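Local coordinates for Wss1p (Saccharomyces cerevisiae FostersO, PDB 5XBN), which cleaves DNA-bound proteins as a zinc metalloendopeptidase, helping to repair toxic DNA-protein cross-links such as trapped topoisomerase 1, at residues I48-I51 and A52-S56; V55-L58 and M59-H63; E116-H119 and N120-P124; K127-Y130 and N131-E135. All coordinates share one frame; numbering follows the deposited sequence.

Interaction 1. Residues I48-I51 and A52-S56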
loop_
_atom_site.group_PDB
_atom_site.type_symbol
_atom_site.label_atom_id
_atom_site.label_comp_id
_atom_site.label_asym_id
_atom_site.label_seq_id
_atom_site.Cartn_x
_atom_site.Cartn_y
_atom_site.Cartn_z
ATOM N N ILE A 48 -8.235 0.719 -2.185
ATOM C CA ILE A 48 -6.849 0.818 -2.647
ATOM C C ILE A 48 -6.581 2.218 -3.221
ATOM O O ILE A 48 -5.466 2.732 -3.128
ATOM C CB ILE A 48 -6.506 -0.293 -3.689
ATOM C CG1 ILE A 48 -4.983 -0.536 -3.728
ATOM C CG2 ILE A 48 -7.041 0.050 -5.061
ATOM C CD1 ILE A 48 -4.583 -1.817 -4.465
ATOM N N LYS A 49 -7.610 2.867 -3.759
ATOM C CA LYS A 49 -7.433 4.239 -4.227
ATOM C C LYS A 49 -7.292 5.197 -3.067
ATOM O O LYS A 49 -6.614 6.209 -3.186
ATOM C CB LYS A 49 -8.602 4.672 -5.114
ATOM C CG LYS A 49 -8.548 4.011 -6.481
ATOM C CD LYS A 49 -9.607 4.575 -7.422
ATOM C CE LYS A 49 -9.482 3.908 -8.790
ATOM N NZ LYS A 49 -10.335 4.550 -9.844
ATOM N N GLU A 50 -7.944 4.886 -1.947
ATOM C CA GLU A 50 -7.808 5.740 -0.769
ATOM C C GLU A 50 -6.411 5.570 -0.178
ATOM O O GLU A 50 -5.810 6.535 0.270
ATOM C CB GLU A 50 -8.887 5.431 0.273
ATOM C CG GLU A 50 -8.872 6.349 1.504
ATOM C CD GLU A 50 -9.161 7.820 1.189
ATOM O OE1 GLU A 50 -9.728 8.119 0.119
ATOM O OE2 GLU A 50 -8.829 8.686 2.029
ATOM N N ILE A 51 -5.898 4.340 -0.186
ATOM C CA ILE A 51 -4.511 4.109 0.235
ATOM C C ILE A 51 -3.563 4.930 -0.637
ATOM O O ILE A 51 -2.692 5.649 -0.136
ATOM C CB ILE A 51 -4.128 2.612 0.135
ATOM C CG1 ILE A 51 -4.918 1.768 1.133
ATOM C CG2 ILE A 51 -2.606 2.418 0.339
ATOM C CD1 ILE A 51 -4.437 1.893 2.554
ATOM N N ALA A 52 -3.762 4.838 -1.951
ATOM C CA ALA A 52 -2.943 5.574 -2.922
ATOM C C ALA A 52 -2.984 7.070 -2.668
ATOM O O ALA A 52 -1.966 7.738 -2.679
ATOM C CB ALA A 52 -3.406 5.277 -4.339
ATOM N N HIS A 53 -4.179 7.597 -2.445
ATOM C CA HIS A 53 -4.339 9.014 -2.162
ATOM C C HIS A 53 -3.629 9.395 -0.876
ATOM O O HIS A 53 -2.894 10.385 -0.821
ATOM C CB HIS A 53 -5.829 9.366 -2.069
ATOM C CG HIS A 53 -6.091 10.763 -1.610
ATOM N ND1 HIS A 53 -5.570 11.864 -2.250
ATOM C CD2 HIS A 53 -6.820 11.239 -0.573
ATOM C CE1 HIS A 53 -5.968 12.961 -1.634
ATOM N NE2 HIS A 53 -6.725 12.609 -0.610
ATOM N N LYS A 54 -3.837 8.596 0.161
ATOM C CA LYS A 54 -3.338 8.974 1.475
ATOM C C LYS A 54 -1.808 8.995 1.520
ATOM O O LYS A 54 -1.243 9.792 2.267
ATOM C CB LYS A 54 -3.878 8.043 2.548
ATOM C CG LYS A 54 -5.328 8.362 2.930
ATOM C CD LYS A 54 -5.831 7.421 4.006
ATOM C CE LYS A 54 -5.929 8.140 5.350
ATOM N NZ LYS A 54 -6.236 7.194 6.452
ATOM N N VAL A 55 -1.143 8.145 0.732
ATOM C CA VAL A 55 0.337 8.153 0.729
ATOM C C VAL A 55 0.973 9.072 -0.299
ATOM O O VAL A 55 2.187 9.047 -0.483
ATOM C CB VAL A 55 0.955 6.755 0.473
ATOM C CG1 VAL A 55 0.655 5.859 1.596
ATOM C CG2 VAL A 55 0.520 6.158 -0.870
ATOM N N SER A 56 0.170 9.892 -0.959
ATOM C CA SER A 56 0.687 10.691 -2.070
ATOM C C SER A 56 1.753 11.693 -1.623
ATOM O O SER A 56 2.805 11.871 -2.268
ATOM C CB SER A 56 -0.471 11.414 -2.773
ATOM O OG SER A 56 -1.143 12.295 -1.888
#
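Glu50 swings CG anti to its own N (chi1 -176°) and then folds at chi2 (63°), which carries the carboxylate forward along helix 41-54 to Lys54. There OE2 comes to 3.6 Å from CG of Lys54, against the methylene part of that chain. Lys54 bends at chi3, and the two side chains cross at a slant; its NZ has a long, weak ion pair with Glu144. OE2 of Glu50 also lies near the plane of the His53 ring at its edge, 4.2 Å from CD2. The helix closes normally: Ala52 N, His53 N and Lys54 N bond to the carbonyls four residues back, and Val55 N reaches Ile51 O at 3.1 Å. Val55 then leaves the helix and occupies the N-cap position of helix 56-62. At this break His53 O takes two bonds, one from Ser56 N and one from Ser56 OG, the latter 2.8 Å long and in the carbonyl plane. Ile51 packs on Met106 and Met110 of helix 106-118, and Glu50 also touches Met106. With OE2 of Glu50 and NZ of Lys54 5.3 Å apart, any attraction is probably weak and the contact rests mainly on the lysine methylenes, while the serine hydroxyl helps hold the joint between the two helices.

Interaction 2. Residues V55-L58 and M59-H63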
loop_
_atom_site.group_PDB
_atom_site.type_symbol
_atom_site.label_atom_id
_atom_site.label_comp_id
_atom_site.label_asym_id
_atom_site.label_seq_id
_atom_site.Cartn_x
_atom_site.Cartn_y
_atom_site.Cartn_z
ATOM N N VAL A 55 -1.143 8.145 0.732
ATOM C CA VAL A 55 0.337 8.153 0.729
ATOM C C VAL A 55 0.973 9.072 -0.299
ATOM O O VAL A 55 2.187 9.047 -0.483
ATOM C CB VAL A 55 0.955 6.755 0.473
ATOM C CG1 VAL A 55 0.655 5.859 1.596
ATOM C CG2 VAL A 55 0.520 6.158 -0.870
ATOM N N SER A 56 0.170 9.892 -0.959
ATOM C CA SER A 56 0.687 10.691 -2.070
ATOM C C SER A 56 1.753 11.693 -1.623
ATOM O O SER A 56 2.805 11.871 -2.268
ATOM C CB SER A 56 -0.471 11.414 -2.773
ATOM O OG SER A 56 -1.143 12.295 -1.888
ATOM N N TYR A 57 1.499 12.342 -0.498
ATOM C CA TYR A 57 2.405 13.381 -0.027
ATOM C C TYR A 57 3.747 12.781 0.390
ATOM O O TYR A 57 4.811 13.335 0.088
ATOM C CB TYR A 57 1.761 14.128 1.146
ATOM C CG TYR A 57 2.410 15.456 1.479
ATOM C CD1 TYR A 57 3.479 15.523 2.365
ATOM C CD2 TYR A 57 1.941 16.642 0.923
ATOM C CE1 TYR A 57 4.069 16.738 2.690
ATOM C CE2 TYR A 57 2.526 17.867 1.248
ATOM C CZ TYR A 57 3.590 17.902 2.129
ATOM O OH TYR A 57 4.184 19.102 2.467
ATOM N N LEU A 58 3.681 11.649 1.086
ATOM C CA LEU A 58 4.876 10.947 1.562
ATOM C C LEU A 58 5.712 10.487 0.372
ATOM O O LEU A 58 6.934 10.619 0.361
ATOM C CB LEU A 58 4.479 9.752 2.443
ATOM C CG LEU A 58 5.604 8.937 3.102
ATOM C CD1 LEU A 58 6.293 9.743 4.181
ATOM C CD2 LEU A 58 5.068 7.644 3.671
HETATM N N MSE A 59 5.047 9.953 -0.646
HETATM C CA MSE A 59 5.772 9.536 -1.833
HETATM C C MSE A 59 6.431 10.735 -2.516
HETATM O O MSE A 59 7.557 10.621 -2.993
HETATM C CB MSE A 59 4.849 8.793 -2.800
HETATM C CG MSE A 59 4.448 7.425 -2.255
HETATM SE SE MSE A 59 3.340 6.396 -3.490
HETATM C CE MSE A 59 4.656 6.060 -4.903
ATOM N N LYS A 60 5.756 11.881 -2.555
ATOM C CA LYS A 60 6.383 13.066 -3.151
ATOM C C LYS A 60 7.638 13.465 -2.368
ATOM O O LYS A 60 8.695 13.746 -2.968
ATOM C CB LYS A 60 5.410 14.239 -3.225
ATOM C CG LYS A 60 6.058 15.500 -3.795
ATOM C CD LYS A 60 5.051 16.598 -4.050
ATOM C CE LYS A 60 5.478 17.454 -5.239
ATOM N NZ LYS A 60 5.590 16.642 -6.488
ATOM N N GLU A 61 7.528 13.453 -1.042
ATOM C CA GLU A 61 8.641 13.826 -0.157
ATOM C C GLU A 61 9.850 12.917 -0.323
ATOM O O GLU A 61 11.001 13.359 -0.189
ATOM C CB GLU A 61 8.206 13.789 1.314
ATOM C CG GLU A 61 7.405 14.971 1.783
ATOM C CD GLU A 61 7.243 14.991 3.297
ATOM O OE1 GLU A 61 7.486 13.950 3.956
ATOM O OE2 GLU A 61 6.883 16.055 3.831
ATOM N N ASN A 62 9.592 11.637 -0.588
ATOM C CA ASN A 62 10.664 10.660 -0.677
ATOM C C ASN A 62 11.065 10.300 -2.110
ATOM O O ASN A 62 11.901 9.420 -2.320
ATOM C CB ASN A 62 10.272 9.398 0.092
ATOM C CG ASN A 62 10.271 9.620 1.584
ATOM O OD1 ASN A 62 11.316 9.527 2.221
ATOM N ND2 ASN A 62 9.105 9.945 2.155
ATOM N N HIS A 63 10.469 10.987 -3.077
ATOM C CA HIS A 63 10.723 10.729 -4.497
ATOM C C HIS A 63 10.417 9.288 -4.886
ATOM O O HIS A 63 11.082 8.721 -5.751
ATOM C CB HIS A 63 12.178 11.073 -4.851
ATOM C CG HIS A 63 12.646 12.359 -4.246
ATOM N ND1 HIS A 63 12.012 13.561 -4.475
ATOM C CD2 HIS A 63 13.677 12.631 -3.411
ATOM C CE1 HIS A 63 12.630 14.519 -3.807
ATOM N NE2 HIS A 63 13.647 13.983 -3.156
#
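Leu58 and Asn62 make the close-packed flank of this short helix. The carbonyl O of Leu58 is gripped twice by Asn62, through the backbone N and through ND2 at 2.9 Å, the two donors arriving from opposite faces of the carbonyl plane. The side-chain bond is fairly straight (163° at the hydrogen) and lies close to the amide plane of Asn62. Because CG of Asn62 sits beside its own N (chi1 -71°), the amide folds back over the last turn, and ND2 also rests 3.5 Å from CD1 of Leu58. OD1 is taken by Lys132 NZ. On the same buried side, the selenium of Met59, a selenomethionine, lies 3.9 Å from CG2 of Val55.

The more open flank carries Tyr57 and Glu61. Here OE2 of Glu61 meets the ring at its edge, 3.1 Å from CE1, with ring and carboxylate planes 60° apart; its charge is answered by a salt bridge to Arg139. Lys60 is exposed. The chain leaves the helix through a Schellman motif at His63, whose phi is positive and whose N bonds to Lys60 O.

Helix 56-62 is wedged between two others: Val55, Leu58 and Met59 press on Met113, Leu114 and Leu117 of helix 106-118, while Tyr57, Leu58 and Asn62 reach Ile143, Gln140 and Leu136 of helix 127-145.

Interaction 3. Residues E116-H119 and N120-P124; sequences ELTH and NLFGP. With ZN (zinc ion), chain B.
Thr118 O takes two backbone bonds from the turn that follows it, one from Leu121 N and one from Phe122 N, both 3.0 Å. The Phe122 donor lies in the carbonyl plane, whereas the Leu121 donor stands 49° above it. One residue earlier, Asn120 N bonds to Leu117 O at 2.9 Å, again from well above the plane. These bonds curl the chain out of helix 106-118 and bring the extended backbone at Phe122, and Gly123 after it, round beside the side chain of His119.

His119 is held from both ends of its imidazole. Its CG lies beside the backbone N (chi1 -77°), aiming NE2 at the zinc ion, 2.1 Å away, while ND1 donates to Phe122 O over 2.8 Å. The acceptor is tilted only slightly from the ring plane, and the bond bends to 155° at the hydrogen. Gly123 O lies at the same edge, 3.0 Å from CE1. The same Phe122 O receives a CA-H...O contact from His119 CA, so one carbonyl steadies both backbone and ring. Phe122 itself lays one ring face over CB of Leu121. Asn120 turns its amide oxygen to Asn83.

His119 closes the HExxH motif that His115 and Glu116, the active-site residue, begin; His115 and His125 complete the protein ligands, and a water sits 2.0 Å from the zinc. With ND1 donating to a main-chain carbonyl, NE2 is the nitrogen left to bind the metal; the carbonyl fixes the ring's rotation and probably makes NE2 a stronger electron donor to zinc.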
loop_
_atom_site.group_PDB
_atom_site.type_symbol
_atom_site.label_atom_id
_atom_site.label_comp_id
_atom_site.label_asym_id
_atom_site.label_seq_id
_atom_site.Cartn_x
_atom_site.Cartn_y
_atom_site.Cartn_z
ATOM N N GLU A 116 6.141 -1.964 2.026
ATOM C CA GLU A 116 6.510 -2.230 0.641
ATOM C C GLU A 116 7.162 -1.041 -0.049
ATOM O O GLU A 116 8.025 -1.239 -0.885
ATOM C CB GLU A 116 5.290 -2.688 -0.166
ATOM C CG GLU A 116 4.640 -3.948 0.419
ATOM C CD GLU A 116 5.594 -5.116 0.539
ATOM O OE1 GLU A 116 6.575 -5.188 -0.226
ATOM O OE2 GLU A 116 5.353 -5.985 1.393
ATOM N N LEU A 117 6.753 0.184 0.292
ATOM C CA LEU A 117 7.434 1.365 -0.244
ATOM C C LEU A 117 8.895 1.393 0.190
ATOM O O LEU A 117 9.761 1.821 -0.554
ATOM C CB LEU A 117 6.736 2.655 0.203
ATOM C CG LEU A 117 5.445 2.944 -0.571
ATOM C CD1 LEU A 117 4.706 4.107 0.084
ATOM C CD2 LEU A 117 5.772 3.245 -2.048
ATOM N N THR A 118 9.164 0.940 1.404
ATOM C CA THR A 118 10.539 0.915 1.900
ATOM C C THR A 118 11.408 0.036 0.990
ATOM O O THR A 118 12.573 0.335 0.772
ATOM C CB THR A 118 10.587 0.416 3.362
ATOM O OG1 THR A 118 9.762 1.261 4.181
ATOM C CG2 THR A 118 11.999 0.441 3.910
ATOM N N HIS A 119 10.810 -1.013 0.425
ATOM C CA HIS A 119 11.510 -1.904 -0.506
ATOM C C HIS A 119 11.804 -1.271 -1.877
ATOM O O HIS A 119 12.521 -1.864 -2.686
ATOM C CB HIS A 119 10.704 -3.199 -0.715
ATOM C CG HIS A 119 10.809 -4.178 0.417
ATOM N ND1 HIS A 119 12.015 -4.527 0.992
ATOM C CD2 HIS A 119 9.862 -4.885 1.075
ATOM C CE1 HIS A 119 11.800 -5.406 1.955
ATOM N NE2 HIS A 119 10.501 -5.649 2.022
ATOM N N ASN A 120 11.258 -0.088 -2.156
ATOM C CA ASN A 120 11.728 0.681 -3.323
ATOM C C ASN A 120 13.203 1.016 -3.172
ATOM O O ASN A 120 13.931 1.157 -4.165
ATOM C CB ASN A 120 10.932 1.986 -3.503
ATOM C CG ASN A 120 9.613 1.778 -4.223
ATOM O OD1 ASN A 120 9.016 0.692 -4.161
ATOM N ND2 ASN A 120 9.146 2.821 -4.910
ATOM N N LEU A 121 13.644 1.142 -1.920
ATOM C CA LEU A 121 15.022 1.534 -1.615
ATOM C C LEU A 121 15.875 0.389 -1.099
ATOM O O LEU A 121 17.045 0.260 -1.473
ATOM C CB LEU A 121 15.053 2.646 -0.565
ATOM C CG LEU A 121 14.524 4.025 -0.941
ATOM C CD1 LEU A 121 14.477 4.919 0.296
ATOM C CD2 LEU A 121 15.397 4.642 -2.009
ATOM N N PHE A 122 15.304 -0.411 -0.210
ATOM C CA PHE A 122 16.075 -1.399 0.528
ATOM C C PHE A 122 15.465 -2.783 0.423
ATOM O O PHE A 122 14.288 -2.984 0.736
ATOM C CB PHE A 122 16.202 -0.977 1.993
ATOM C CG PHE A 122 16.782 0.390 2.171
ATOM C CD1 PHE A 122 18.033 0.686 1.666
ATOM C CD2 PHE A 122 16.093 1.373 2.856
ATOM C CE1 PHE A 122 18.582 1.947 1.817
ATOM C CE2 PHE A 122 16.644 2.636 3.024
ATOM C CZ PHE A 122 17.890 2.920 2.496
ATOM N N GLY A 123 16.277 -3.744 -0.011
ATOM C CA GLY A 123 15.805 -5.104 -0.189
ATOM C C GLY A 123 15.735 -5.914 1.083
ATOM O O GLY A 123 14.647 -6.290 1.516
ATOM N N PRO A 124 16.900 -6.209 1.690
ATOM C CA PRO A 124 16.943 -7.046 2.894
ATOM C C PRO A 124 16.269 -6.379 4.093
ATOM O O PRO A 124 16.233 -5.147 4.151
ATOM C CB PRO A 124 18.445 -7.227 3.151
ATOM C CG PRO A 124 19.123 -6.838 1.882
ATOM C CD PRO A 124 18.246 -5.807 1.248
HETATM ZN ZN ZN B . 9.615 -6.913 3.388
HETATM O O HOH W 1 8.991 -8.687 2.823
#

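Interaction 4. Residues K127-Y130 and N131-E135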
loop_
_atom_site.group_PDB
_atom_site.type_symbol
_atom_site.label_atom_id
_atom_site.label_comp_id
_atom_site.label_asym_id
_atom_site.label_seq_id
_atom_site.Cartn_x
_atom_site.Cartn_y
_atom_site.Cartn_z
ATOM N N LYS A 127 19.009 -3.227 9.162
ATOM C CA LYS A 127 18.850 -1.992 9.922
ATOM C C LYS A 127 18.411 -0.834 9.046
ATOM O O LYS A 127 17.576 -0.039 9.465
ATOM C CB LYS A 127 20.145 -1.639 10.648
ATOM C CG LYS A 127 20.343 -2.469 11.889
ATOM C CD LYS A 127 21.568 -2.014 12.640
ATOM C CE LYS A 127 21.770 -2.823 13.903
ATOM N NZ LYS A 127 22.920 -2.262 14.663
ATOM N N LYS A 128 18.969 -0.747 7.838
ATOM C CA LYS A 128 18.581 0.282 6.871
ATOM C C LYS A 128 17.083 0.242 6.607
ATOM O O LYS A 128 16.404 1.279 6.607
ATOM C CB LYS A 128 19.321 0.086 5.546
ATOM C CG LYS A 128 20.794 0.392 5.580
ATOM C CD LYS A 128 21.457 -0.035 4.270
ATOM C CE LYS A 128 21.294 -1.532 4.048
ATOM N NZ LYS A 128 22.276 -2.104 3.086
ATOM N N PHE A 129 16.586 -0.966 6.371
ATOM C CA PHE A 129 15.174 -1.163 6.082
ATOM C C PHE A 129 14.309 -0.703 7.251
ATOM O O PHE A 129 13.395 0.097 7.082
ATOM C CB PHE A 129 14.869 -2.638 5.775
ATOM C CG PHE A 129 13.400 -2.906 5.571
ATOM C CD1 PHE A 129 12.574 -3.208 6.654
ATOM C CD2 PHE A 129 12.834 -2.824 4.309
ATOM C CE1 PHE A 129 11.224 -3.420 6.485
ATOM C CE2 PHE A 129 11.468 -3.031 4.139
ATOM C CZ PHE A 129 10.668 -3.331 5.226
ATOM N N TYR A 130 14.581 -1.237 8.438
ATOM C CA TYR A 130 13.711 -0.964 9.574
ATOM C C TYR A 130 13.786 0.502 9.997
ATOM O O TYR A 130 12.789 1.093 10.423
ATOM C CB TYR A 130 14.068 -1.876 10.739
ATOM C CG TYR A 130 13.572 -3.286 10.564
ATOM C CD1 TYR A 130 12.217 -3.571 10.605
ATOM C CD2 TYR A 130 14.459 -4.338 10.346
ATOM C CE1 TYR A 130 11.756 -4.855 10.444
ATOM C CE2 TYR A 130 14.004 -5.634 10.188
ATOM C CZ TYR A 130 12.651 -5.883 10.234
ATOM O OH TYR A 130 12.166 -7.164 10.079
ATOM N N ASN A 131 14.967 1.090 9.877
ATOM C CA ASN A 131 15.122 2.499 10.208
ATOM C C ASN A 131 14.265 3.369 9.309
ATOM O O ASN A 131 13.542 4.254 9.761
ATOM C CB ASN A 131 16.580 2.944 10.077
ATOM C CG ASN A 131 16.730 4.422 10.329
ATOM O OD1 ASN A 131 16.493 4.887 11.438
ATOM N ND2 ASN A 131 17.056 5.175 9.295
ATOM N N LYS A 132 14.343 3.098 8.014
ATOM C CA LYS A 132 13.560 3.841 7.042
ATOM C C LYS A 132 12.057 3.631 7.246
ATOM O O LYS A 132 11.281 4.591 7.194
ATOM C CB LYS A 132 13.969 3.425 5.626
ATOM C CG LYS A 132 13.188 4.136 4.533
ATOM C CD LYS A 132 13.515 5.602 4.512
ATOM C CE LYS A 132 12.637 6.347 3.537
ATOM N NZ LYS A 132 13.084 7.769 3.490
ATOM N N LEU A 133 11.648 2.385 7.488
ATOM C CA LEU A 133 10.224 2.092 7.644
ATOM C C LEU A 133 9.685 2.828 8.865
ATOM O O LEU A 133 8.583 3.368 8.851
ATOM C CB LEU A 133 9.988 0.583 7.761
ATOM C CG LEU A 133 8.575 0.151 8.136
ATOM C CD1 LEU A 133 7.551 0.744 7.169
ATOM C CD2 LEU A 133 8.491 -1.368 8.162
ATOM N N ASP A 134 10.480 2.852 9.924
ATOM C CA ASP A 134 10.101 3.594 11.119
ATOM C C ASP A 134 9.918 5.089 10.834
ATOM O O ASP A 134 8.948 5.696 11.300
ATOM C CB ASP A 134 11.144 3.374 12.206
ATOM C CG ASP A 134 10.901 4.242 13.404
ATOM O OD1 ASP A 134 9.996 3.908 14.198
ATOM O OD2 ASP A 134 11.605 5.258 13.529
ATOM N N GLU A 135 10.817 5.683 10.046
ATOM C CA GLU A 135 10.648 7.080 9.641
ATOM C C GLU A 135 9.383 7.291 8.812
ATOM O O GLU A 135 8.686 8.294 8.989
ATOM C CB GLU A 135 11.849 7.589 8.838
ATOM C CG GLU A 135 13.147 7.704 9.642
ATOM C CD GLU A 135 13.044 8.711 10.775
ATOM O OE1 GLU A 135 12.452 9.801 10.567
ATOM O OE2 GLU A 135 13.558 8.416 11.879
HETATM O O HOH W 2 17.633 3.781 6.732
#
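Phe129 sets its ring beside CD2 of Leu133, which approaches CE1 obliquely at 3.8 Å. The two side chains run side by side in the same direction, since each has CG anti to its backbone N (chi1 176° for Phe129, 171° for Leu133). At the edge of the Phe129 ring, in its plane, lies CD1 of Tyr130; the Tyr130 ring in turn takes CD1 of Phe129 over its centre, 3.9 Å above one face. The far part of the Phe129 ring meets the zinc-binding histidines: His119 with planes about 35° apart, His115 and His125 edge-to-face.

This is the opening of helix 127-145, the helix that follows the HExxH helix and the loop bearing His125, the third zinc ligand. Asp126, just before it, accepts a bond from Phe129 N through OD1. The helical bonds are regular, with Leu133 N reaching Phe129 O at 2.9 Å and Asp134 N reaching Tyr130 O at the same length.

On the solvent side, Asn131 points its amide outward, where ND2 donates to a water at 3.0 Å; that water bridges back to Lys128 O, 2.8 Å away, a carbonyl already bonded to Lys132 N. Lys132 bends at chi2 and sends NZ to Asn62 OD1, its chain passing Leu121 and Phe122, while Leu133 leans on Leu114 and Thr118 of helix 106-118.

Interactions 1 and 2 follow each other along the chain, sharing Val55 and Ser56 at the break between two helices, their centres 11 Å apart. Helix 56-62 then reaches both remaining contacts: Met59 CG packs on Leu117 CD1 at 4.1 Å, and Asn62 OD1 lies 2.8 Å from Lys132 NZ, a probable hydrogen bond to interaction 4. Interactions 3 and 4 are the most closely joined, with centres 9 Å apart and His119 CE1 only 3.2 Å from Phe129 CE2, so the ring of Phe129 backs the zinc site. Interaction 1 touches neither of them, its nearest atoms about 5 and 10 Å from theirs; the side chains of Ile51 and Met59 lie about 9 and 10 Å from that of Glu116.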